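Local coordinates for thymidylate synthase (Enterobacteria phage T4, PDB 1TIS), which catalyses the reductive methylation of dUMP to dTMP, using 5,10-methylenetetrahydrofolate as one-carbon donor and reductant, and works as a homodimer in dTTP synthesis, at residues L171-R176 with A189-L194; T85-N90 with G103-I108; E124-I129 with L252-Q257. All coordinates share one frame; numbering follows the deposited sequence.

Interaction 1 (L171-R176 with A189-L194); sequences LQWYQR and ASYATL. With PO4 (phosphate ion), chain B.
Leu171 and Trp173, alternate residues of one strand, both press on Tyr191 of the helix that follows. The contact joins strand and helix of a beta-alpha-beta unit: strand 168-179, helix 184-202, strand 205-219. The helix runs roughly antiparallel to the strand, at 149°, with the short axes 9.3 Å apart, a usual spacing for a helix lying on a sheet. Leu171 comes first. With CG anti to the backbone N (chi1 -175°), its forked end rises from the strand: CD2 reaches Tyr191 CD1 at 3.6 Å, while CD1 also touches CD1 of Leu194, one helical turn further on. The branched leucine thus fills the angle between two helix residues. Gln172 and Tyr174 point to the other side of the sheet, toward the second subunit. Trp173 supplies the flat surface. Its five-membered ring and the Tyr191 ring form an offset stack, centroids 4.3 Å apart and planes at 25°, and its CB makes a CH-pi contact over the tyrosine face. Phe211 and Tyr160 add further aromatic neighbours to this buried core. Beyond Gln175, whose NE2 is hydrogen-bonded to Asn187 OD1, Arg176 ends the segment at a dUMP-binding position inferred by similarity. The phosphate ion, probably from the crystallisation liquor, sits at the edge of its guanidinium: NH2 donates to phosphate O4 at 2.8 Å.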
loop_
_atom_site.group_PDB
_atom_site.type_symbol
_atom_site.label_atom_id
_atom_site.label_comp_id
_atom_site.label_asym_id
_atom_site.label_seq_id
_atom_site.Cartn_x
_atom_site.Cartn_y
_atom_site.Cartn_z
ATOM N N LEU A 171 0.721 -12.599 -3.077
ATOM C CA LEU A 171 0.722 -11.660 -1.978
ATOM C C LEU A 171 1.439 -10.415 -2.432
ATOM O O LEU A 171 2.390 -10.507 -3.206
ATOM C CB LEU A 171 1.466 -12.189 -0.740
ATOM C CG LEU A 171 1.427 -11.296 0.536
ATOM C CD1 LEU A 171 1.542 -12.206 1.725
ATOM C CD2 LEU A 171 2.540 -10.264 0.580
ATOM N N GLN A 172 1.084 -9.235 -1.943
ATOM C CA GLN A 172 1.802 -8.002 -2.268
ATOM C C GLN A 172 1.953 -7.091 -1.043
ATOM O O GLN A 172 0.974 -6.665 -0.453
ATOM C CB GLN A 172 1.053 -7.265 -3.395
ATOM C CG GLN A 172 1.568 -5.865 -3.543
ATOM C CD GLN A 172 0.938 -5.161 -4.690
ATOM O OE1 GLN A 172 1.685 -4.678 -5.520
ATOM N NE2 GLN A 172 -0.366 -5.083 -4.864
ATOM N N TRP A 173 3.139 -6.715 -0.660
ATOM C CA TRP A 173 3.340 -5.866 0.494
ATOM C C TRP A 173 3.630 -4.464 0.058
ATOM O O TRP A 173 4.042 -4.207 -1.095
ATOM C CB TRP A 173 4.517 -6.332 1.408
ATOM C CG TRP A 173 5.670 -7.097 0.779
ATOM C CD1 TRP A 173 5.547 -8.169 -0.096
ATOM C CD2 TRP A 173 6.960 -6.771 0.964
ATOM N NE1 TRP A 173 6.758 -8.503 -0.482
ATOM C CE2 TRP A 173 7.621 -7.686 0.133
ATOM C CE3 TRP A 173 7.592 -5.826 1.711
ATOM C CZ2 TRP A 173 8.981 -7.691 0.007
ATOM C CZ3 TRP A 173 8.962 -5.825 1.587
ATOM C CH2 TRP A 173 9.639 -6.733 0.753
ATOM N N TYR A 174 3.358 -3.550 0.973
ATOM C CA TYR A 174 3.809 -2.181 0.738
ATOM C C TYR A 174 4.794 -1.901 1.878
ATOM O O TYR A 174 4.538 -2.269 3.031
ATOM C CB TYR A 174 2.626 -1.249 0.769
ATOM C CG TYR A 174 2.988 0.171 0.445
ATOM C CD1 TYR A 174 3.648 0.955 1.383
ATOM C CD2 TYR A 174 2.630 0.656 -0.788
ATOM C CE1 TYR A 174 3.963 2.260 1.080
ATOM C CE2 TYR A 174 2.930 1.964 -1.091
ATOM C CZ TYR A 174 3.587 2.735 -0.154
ATOM O OH TYR A 174 3.848 4.030 -0.458
ATOM N N GLN A 175 5.956 -1.343 1.591
ATOM C CA GLN A 175 6.941 -1.068 2.631
ATOM C C GLN A 175 7.252 0.411 2.538
ATOM O O GLN A 175 7.502 0.950 1.454
ATOM C CB GLN A 175 8.190 -1.876 2.392
ATOM C CG GLN A 175 9.277 -1.625 3.395
ATOM C CD GLN A 175 9.664 -2.886 4.128
ATOM O OE1 GLN A 175 9.359 -3.055 5.310
ATOM N NE2 GLN A 175 10.287 -3.867 3.510
ATOM N N ARG A 176 7.205 1.067 3.682
ATOM C CA ARG A 176 7.425 2.486 3.816
ATOM C C ARG A 176 8.835 2.924 3.461
ATOM O O ARG A 176 9.001 3.883 2.691
ATOM C CB ARG A 176 7.140 2.893 5.238
ATOM C CG ARG A 176 6.946 4.373 5.382
ATOM C CD ARG A 176 6.870 4.694 6.834
ATOM N NE ARG A 176 8.056 4.374 7.598
ATOM C CZ ARG A 176 7.923 3.587 8.655
ATOM N NH1 ARG A 176 6.728 3.094 9.001
ATOM N NH2 ARG A 176 8.984 3.291 9.383
ATOM N N ALA A 189 12.257 -12.880 1.580
ATOM C CA ALA A 189 12.087 -14.169 2.236
ATOM C C ALA A 189 10.851 -14.173 3.160
ATOM O O ALA A 189 9.974 -14.992 2.863
ATOM C CB ALA A 189 13.372 -14.521 3.035
ATOM N N SER A 190 10.646 -13.310 4.189
ATOM C CA SER A 190 9.483 -13.340 5.072
ATOM C C SER A 190 8.147 -13.472 4.373
ATOM O O SER A 190 7.421 -14.419 4.703
ATOM C CB SER A 190 9.470 -12.094 5.928
ATOM O OG SER A 190 9.541 -12.359 7.335
ATOM N N TYR A 191 7.750 -12.654 3.395
ATOM C CA TYR A 191 6.464 -12.907 2.768
ATOM C C TYR A 191 6.508 -14.095 1.804
ATOM O O TYR A 191 5.474 -14.737 1.618
ATOM C CB TYR A 191 6.000 -11.672 2.048
ATOM C CG TYR A 191 5.553 -10.580 3.004
ATOM C CD1 TYR A 191 4.355 -10.661 3.693
ATOM C CD2 TYR A 191 6.373 -9.498 3.206
ATOM C CE1 TYR A 191 3.998 -9.659 4.593
ATOM C CE2 TYR A 191 6.015 -8.498 4.103
ATOM C CZ TYR A 191 4.829 -8.573 4.800
ATOM O OH TYR A 191 4.542 -7.576 5.716
ATOM N N ALA A 192 7.635 -14.463 1.161
ATOM C CA ALA A 192 7.773 -15.677 0.344
ATOM C C ALA A 192 7.355 -16.903 1.154
ATOM O O ALA A 192 6.588 -17.761 0.679
ATOM C CB ALA A 192 9.211 -15.874 -0.054
ATOM N N THR A 193 7.851 -16.988 2.408
ATOM C CA THR A 193 7.471 -18.034 3.337
ATOM C C THR A 193 6.009 -17.750 3.648
ATOM O O THR A 193 5.248 -18.703 3.440
ATOM C CB THR A 193 8.343 -17.988 4.597
ATOM O OG1 THR A 193 9.697 -17.942 4.163
ATOM C CG2 THR A 193 8.224 -19.225 5.466
ATOM N N LEU A 194 5.498 -16.553 4.017
ATOM C CA LEU A 194 4.045 -16.359 4.232
ATOM C C LEU A 194 3.127 -16.777 3.082
ATOM O O LEU A 194 2.024 -17.279 3.341
ATOM C CB LEU A 194 3.653 -14.904 4.514
ATOM C CG LEU A 194 2.967 -14.464 5.838
ATOM C CD1 LEU A 194 1.846 -13.508 5.474
ATOM C CD2 LEU A 194 2.358 -15.618 6.608
HETATM P P PO4 B . 12.108 4.909 9.325
HETATM O O1 PO4 B . 13.133 5.610 10.350
HETATM O O2 PO4 B . 12.922 4.512 8.145
HETATM O O3 PO4 B . 11.123 5.990 9.054
HETATM O O4 PO4 B . 11.639 3.786 10.154
#

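Interaction 2 (T85-N90 with G103-I108); sequences TVWDEN and GELGPI
Trp87 turns its indole toward the 103-108 loop, where Leu105 and Ile108 meet opposite ends of the side chain. Leu105 lies near the root of the ring system: its CD1 methyl is 4.1 Å from Trp87 CB and about equally far from CD2 and CE3. The two side chains approach at a slant, and the methyl comes obliquely to the indole plane. Ile108 takes the far end, its CG2 lying 4.0 Å from Trp87 CH2 as the two side chains run alongside one another, head to tail. The tryptophan thus reaches from its CB end, beside Leu105, to CH2, beside Ile108, and compact aliphatic branches suit the loop side because the contact is wholly apolar and buried.

Trp87 holds CG anti to its carbonyl carbon (chi1 -79°), which swings the indole to the backbone-N side and out toward the 103-108 loop. In Ile108 the CG2 branch is the one anti to the backbone N, which carries that methyl to CH2. The tryptophan is presented by a type I turn from Thr85 to Asp88, closed by Asp88 N to Thr85 O at 2.9 Å, just where helix 88-95 begins. In the loop, Gly106 has a positive phi of 99°; at its backbone angles a side chain would run into the carbonyl O of Leu105, hence the glycine between Leu105 and Ile108.

The polar edge of the indole is satisfied elsewhere: Trp87 NE1 donates to Glu58 OE1 on helix 53-64. That helix also supplies Trp61, edge-to-face with Trp87, while Leu72 of helix 69-77 touches the tryptophan and Tyr91 and Ala95 of helix 88-95 touch Leu105, so the loop leading to helix 109-114 is packed among three helices.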
loop_
_atom_site.group_PDB
_atom_site.type_symbol
_atom_site.label_atom_id
_atom_site.label_comp_id
_atom_site.label_asym_id
_atom_site.label_seq_id
_atom_site.Cartn_x
_atom_site.Cartn_y
_atom_site.Cartn_z
ATOM N N THR A 85 18.961 -11.836 19.164
ATOM C CA THR A 85 17.859 -11.818 18.245
ATOM C C THR A 85 17.685 -10.391 17.727
ATOM O O THR A 85 17.989 -9.388 18.376
ATOM C CB THR A 85 16.588 -12.351 18.967
ATOM O OG1 THR A 85 15.944 -13.117 17.958
ATOM C CG2 THR A 85 15.617 -11.310 19.495
ATOM N N VAL A 86 17.184 -10.404 16.495
ATOM C CA VAL A 86 16.882 -9.272 15.634
ATOM C C VAL A 86 16.213 -8.041 16.252
ATOM O O VAL A 86 16.372 -6.942 15.717
ATOM C CB VAL A 86 16.018 -9.797 14.442
ATOM C CG1 VAL A 86 16.956 -10.280 13.355
ATOM C CG2 VAL A 86 15.071 -10.946 14.872
ATOM N N TRP A 87 15.430 -8.164 17.337
ATOM C CA TRP A 87 14.833 -6.986 17.927
ATOM C C TRP A 87 15.542 -6.574 19.207
ATOM O O TRP A 87 15.228 -5.530 19.771
ATOM C CB TRP A 87 13.333 -7.221 18.218
ATOM C CG TRP A 87 12.399 -7.104 16.999
ATOM C CD1 TRP A 87 12.252 -8.192 16.206
ATOM C CD2 TRP A 87 11.617 -6.029 16.582
ATOM N NE1 TRP A 87 11.384 -7.826 15.312
ATOM C CE2 TRP A 87 10.983 -6.572 15.490
ATOM C CE3 TRP A 87 11.304 -4.715 16.903
ATOM C CZ2 TRP A 87 10.069 -5.888 14.719
ATOM C CZ3 TRP A 87 10.381 -4.004 16.139
ATOM C CH2 TRP A 87 9.774 -4.589 15.060
ATOM N N ASP A 88 16.564 -7.288 19.676
ATOM C CA ASP A 88 17.253 -6.952 20.915
ATOM C C ASP A 88 17.808 -5.548 21.039
ATOM O O ASP A 88 17.408 -4.778 21.922
ATOM C CB ASP A 88 18.389 -7.915 21.140
ATOM C CG ASP A 88 17.933 -9.275 21.608
ATOM O OD1 ASP A 88 16.979 -9.404 22.375
ATOM O OD2 ASP A 88 18.578 -10.220 21.206
ATOM N N GLU A 89 18.723 -5.169 20.162
ATOM C CA GLU A 89 19.249 -3.826 20.205
ATOM C C GLU A 89 18.263 -3.118 19.315
ATOM O O GLU A 89 18.513 -2.988 18.118
ATOM C CB GLU A 89 20.657 -3.742 19.609
ATOM C CG GLU A 89 21.809 -3.708 20.631
ATOM C CD GLU A 89 22.332 -5.054 21.137
ATOM O OE1 GLU A 89 22.645 -5.926 20.317
ATOM O OE2 GLU A 89 22.446 -5.228 22.352
ATOM N N ASN A 90 17.093 -2.824 19.904
ATOM C CA ASN A 90 15.939 -2.130 19.272
ATOM C C ASN A 90 14.936 -1.952 20.421
ATOM O O ASN A 90 14.339 -0.894 20.676
ATOM C CB ASN A 90 15.289 -2.968 18.122
ATOM C CG ASN A 90 14.557 -2.149 17.065
ATOM O OD1 ASN A 90 13.344 -2.021 17.103
ATOM N ND2 ASN A 90 15.190 -1.558 16.077
ATOM N N GLY A 103 10.906 -7.448 28.345
ATOM C CA GLY A 103 10.037 -8.079 27.380
ATOM C C GLY A 103 9.327 -7.226 26.333
ATOM O O GLY A 103 9.525 -7.464 25.139
ATOM N N GLU A 104 8.488 -6.260 26.706
ATOM C CA GLU A 104 7.653 -5.606 25.723
ATOM C C GLU A 104 8.333 -4.668 24.766
ATOM O O GLU A 104 9.258 -3.945 25.128
ATOM C CB GLU A 104 6.527 -4.819 26.376
ATOM C CG GLU A 104 5.485 -5.703 27.067
ATOM C CD GLU A 104 4.450 -6.436 26.210
ATOM O OE1 GLU A 104 3.677 -5.735 25.546
ATOM O OE2 GLU A 104 4.398 -7.682 26.244
ATOM N N LEU A 105 7.842 -4.759 23.528
ATOM C CA LEU A 105 8.184 -3.863 22.439
ATOM C C LEU A 105 7.070 -2.820 22.141
ATOM O O LEU A 105 7.252 -1.783 21.455
ATOM C CB LEU A 105 8.472 -4.760 21.273
ATOM C CG LEU A 105 9.751 -5.558 21.391
ATOM C CD1 LEU A 105 9.898 -6.587 20.277
ATOM C CD2 LEU A 105 10.909 -4.570 21.310
ATOM N N GLY A 106 5.876 -3.069 22.709
ATOM C CA GLY A 106 4.746 -2.176 22.515
ATOM C C GLY A 106 3.844 -2.741 21.432
ATOM O O GLY A 106 4.092 -3.857 21.011
ATOM N N PRO A 107 2.766 -2.175 20.937
ATOM C CA PRO A 107 1.868 -2.859 20.016
ATOM C C PRO A 107 2.291 -3.101 18.570
ATOM O O PRO A 107 1.616 -2.728 17.594
ATOM C CB PRO A 107 0.599 -2.041 20.162
ATOM C CG PRO A 107 0.999 -0.683 20.612
ATOM C CD PRO A 107 2.106 -1.058 21.576
ATOM N N ILE A 108 3.382 -3.858 18.503
ATOM C CA ILE A 108 4.139 -4.203 17.312
ATOM C C ILE A 108 3.321 -5.068 16.378
ATOM O O ILE A 108 2.310 -5.614 16.820
ATOM C CB ILE A 108 5.438 -4.878 17.879
ATOM C CG1 ILE A 108 6.322 -3.798 18.477
ATOM C CG2 ILE A 108 6.272 -5.541 16.850
ATOM C CD1 ILE A 108 6.519 -2.590 17.523
#

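Interaction 3 (E124-I129 with L252-Q257)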
loop_
_atom_site.group_PDB
_atom_site.type_symbol
_atom_site.label_atom_id
_atom_site.label_comp_id
_atom_site.label_asym_id
_atom_site.label_seq_id
_atom_site.Cartn_x
_atom_site.Cartn_y
_atom_site.Cartn_z
ATOM N N GLU A 124 -8.838 -14.438 10.290
ATOM C CA GLU A 124 -9.974 -14.330 9.421
ATOM C C GLU A 124 -9.697 -14.036 7.940
ATOM O O GLU A 124 -10.551 -14.179 7.047
ATOM C CB GLU A 124 -10.879 -13.333 10.071
ATOM C CG GLU A 124 -10.496 -11.914 9.784
ATOM C CD GLU A 124 -11.727 -11.189 9.303
ATOM O OE1 GLU A 124 -12.141 -11.419 8.157
ATOM O OE2 GLU A 124 -12.280 -10.432 10.102
ATOM N N VAL A 125 -8.467 -13.689 7.588
ATOM C CA VAL A 125 -8.139 -13.428 6.198
ATOM C C VAL A 125 -7.852 -14.774 5.581
ATOM O O VAL A 125 -7.894 -14.896 4.366
ATOM C CB VAL A 125 -6.878 -12.490 6.046
ATOM C CG1 VAL A 125 -5.454 -13.160 6.076
ATOM C CG2 VAL A 125 -7.134 -11.804 4.706
ATOM N N ILE A 126 -7.530 -15.807 6.347
ATOM C CA ILE A 126 -7.307 -17.071 5.731
ATOM C C ILE A 126 -8.662 -17.672 5.495
ATOM O O ILE A 126 -8.793 -18.435 4.558
ATOM C CB ILE A 126 -6.389 -17.866 6.637
ATOM C CG1 ILE A 126 -5.012 -17.147 6.533
ATOM C CG2 ILE A 126 -6.358 -19.338 6.257
ATOM C CD1 ILE A 126 -3.770 -17.608 7.311
ATOM N N ASP A 127 -9.734 -17.320 6.211
ATOM C CA ASP A 127 -11.070 -17.754 5.845
ATOM C C ASP A 127 -11.501 -17.089 4.536
ATOM O O ASP A 127 -11.808 -17.880 3.646
ATOM C CB ASP A 127 -12.072 -17.416 6.941
ATOM C CG ASP A 127 -11.871 -18.184 8.255
ATOM O OD1 ASP A 127 -11.238 -19.239 8.249
ATOM O OD2 ASP A 127 -12.366 -17.728 9.294
ATOM N N ARG A 128 -11.525 -15.755 4.255
ATOM C CA ARG A 128 -11.924 -15.213 2.941
ATOM C C ARG A 128 -11.307 -15.977 1.786
ATOM O O ARG A 128 -12.060 -16.354 0.891
ATOM C CB ARG A 128 -11.525 -13.758 2.713
ATOM C CG ARG A 128 -12.104 -12.839 3.782
ATOM C CD ARG A 128 -12.438 -11.399 3.310
ATOM N NE ARG A 128 -13.743 -11.261 2.647
ATOM C CZ ARG A 128 -14.654 -10.356 3.026
ATOM N NH1 ARG A 128 -14.415 -9.473 3.994
ATOM N NH2 ARG A 128 -15.833 -10.320 2.421
ATOM N N ILE A 129 -10.014 -16.336 1.847
ATOM C CA ILE A 129 -9.340 -17.133 0.823
ATOM C C ILE A 129 -9.971 -18.509 0.751
ATOM O O ILE A 129 -10.175 -19.061 -0.329
ATOM C CB ILE A 129 -7.865 -17.451 1.089
ATOM C CG1 ILE A 129 -7.088 -16.354 1.841
ATOM C CG2 ILE A 129 -7.314 -17.776 -0.296
ATOM C CD1 ILE A 129 -6.597 -15.082 1.135
ATOM N N LEU A 252 -7.920 -29.025 8.193
ATOM C CA LEU A 252 -8.164 -28.601 9.557
ATOM C C LEU A 252 -8.764 -27.221 9.531
ATOM O O LEU A 252 -8.506 -26.501 8.567
ATOM C CB LEU A 252 -6.866 -28.600 10.380
ATOM C CG LEU A 252 -6.180 -29.948 10.692
ATOM C CD1 LEU A 252 -5.131 -29.851 11.803
ATOM C CD2 LEU A 252 -7.238 -30.891 11.190
ATOM N N SER A 253 -9.590 -26.868 10.532
ATOM C CA SER A 253 -10.211 -25.552 10.570
ATOM C C SER A 253 -9.148 -24.491 10.697
ATOM O O SER A 253 -8.197 -24.738 11.437
ATOM C CB SER A 253 -11.152 -25.468 11.736
ATOM O OG SER A 253 -10.562 -25.856 12.958
ATOM N N THR A 254 -9.232 -23.347 10.018
ATOM C CA THR A 254 -8.220 -22.272 10.061
ATOM C C THR A 254 -7.586 -21.948 11.399
ATOM O O THR A 254 -6.363 -21.823 11.562
ATOM C CB THR A 254 -8.880 -21.042 9.485
ATOM O OG1 THR A 254 -9.495 -21.456 8.266
ATOM C CG2 THR A 254 -7.917 -19.931 9.251
ATOM N N LYS A 255 -8.466 -21.933 12.386
ATOM C CA LYS A 255 -8.011 -21.642 13.727
ATOM C C LYS A 255 -7.132 -22.790 14.295
ATOM O O LYS A 255 -6.196 -22.581 15.073
ATOM C CB LYS A 255 -9.255 -21.369 14.610
ATOM C CG LYS A 255 -10.479 -20.702 13.942
ATOM C CD LYS A 255 -11.554 -21.793 13.689
ATOM C CE LYS A 255 -12.490 -21.571 12.497
ATOM N NZ LYS A 255 -11.786 -21.744 11.233
ATOM N N GLU A 256 -7.358 -24.030 13.869
ATOM C CA GLU A 256 -6.626 -25.225 14.248
ATOM C C GLU A 256 -5.337 -25.464 13.439
ATOM O O GLU A 256 -4.370 -26.138 13.861
ATOM C CB GLU A 256 -7.617 -26.329 14.089
ATOM C CG GLU A 256 -7.276 -27.604 14.746
ATOM C CD GLU A 256 -6.821 -27.382 16.162
ATOM O OE1 GLU A 256 -7.649 -27.043 17.012
ATOM O OE2 GLU A 256 -5.619 -27.533 16.387
ATOM N N GLN A 257 -5.342 -24.864 12.237
ATOM C CA GLN A 257 -4.206 -24.874 11.326
ATOM C C GLN A 257 -3.092 -23.941 11.798
ATOM O O GLN A 257 -1.919 -24.323 11.675
ATOM C CB GLN A 257 -4.599 -24.439 9.919
ATOM C CG GLN A 257 -5.572 -25.348 9.190
ATOM C CD GLN A 257 -5.759 -24.941 7.733
ATOM O OE1 GLN A 257 -5.963 -23.764 7.482
ATOM N NE2 GLN A 257 -5.650 -25.808 6.728
#
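The hydroxyl of Thr254 donates to the carboxylate of Asp127, OG1 to OD1 at 2.8 Å, and this bond ties the first turn of helix 254-262 to helix 121-131, a helix-to-helix contact between parts of the chain more than 120 residues apart. The hydroxyl meets OD1 nearly along its C-O axis. Asp127 has CG anti to its carbonyl carbon (chi1 -67°), which brings the carboxylate across to the other helix although its CA-CB stem does not aim there. Besides donating to Asp127, Thr254 OG1 is also hydrogen-bonded to the ammonium of Lys130, one turn after Ile126, so both of these partners lie on helix 121-131.

Lys255 adds a weaker electrostatic term. Its chain kinks twice and curls back so that NZ stands 3.9 Å from Asp127 OD1, a long salt bridge at the exposed margin of the contact. A long flexible lysine suits that place, and its charge, with that of Lys130 nearby, would probably favour the ionised form of the aspartate.

Inward from the carboxylate the surface becomes apolar. The methyl of Thr254 faces the branched Ile126, and both beta-branched side chains meet obliquely through their CG2 atoms. Threonine therefore serves twice here: at chi1 -49° OG1 is anti to the carbonyl carbon and CG2 anti to the backbone N, so the branches diverge, the hydroxyl to the acid and the methyl to the isoleucine. Val198 and Met201 of helix 184-202 touch Ile126 further in, and Met201 also touches Thr254.

Ser253 occupies the N-cap position of helix 254-262. Its carbonyl oxygen opens the helical bonding, accepting from Glu256 N at 2.7 Å and from Gln257 N at 3.0 Å.

Overall arrangement
Helix 184-202 connects two of the contacts: it supplies Tyr191 and Leu194 to interaction 1 and Val198 and Met201 beside interaction 3, whose centre is about 19 Å from that of interaction 1, with nearest atoms about 6 Å apart. Interaction 2 lies about 20 Å from interaction 1 and about 28 Å from interaction 3, centre to centre. The probable nucleophile, Cys156, relates the first two: its side chain is about 8 Å from those of both Trp173 and Trp87. The phosphate beside Arg176 is also bonded by Arg137 of the second subunit, consistent with a dUMP site shared across the dimer. Interaction 3 is more peripheral: the side chains of Asp127 and same-chain Arg137 are about 12 Å apart.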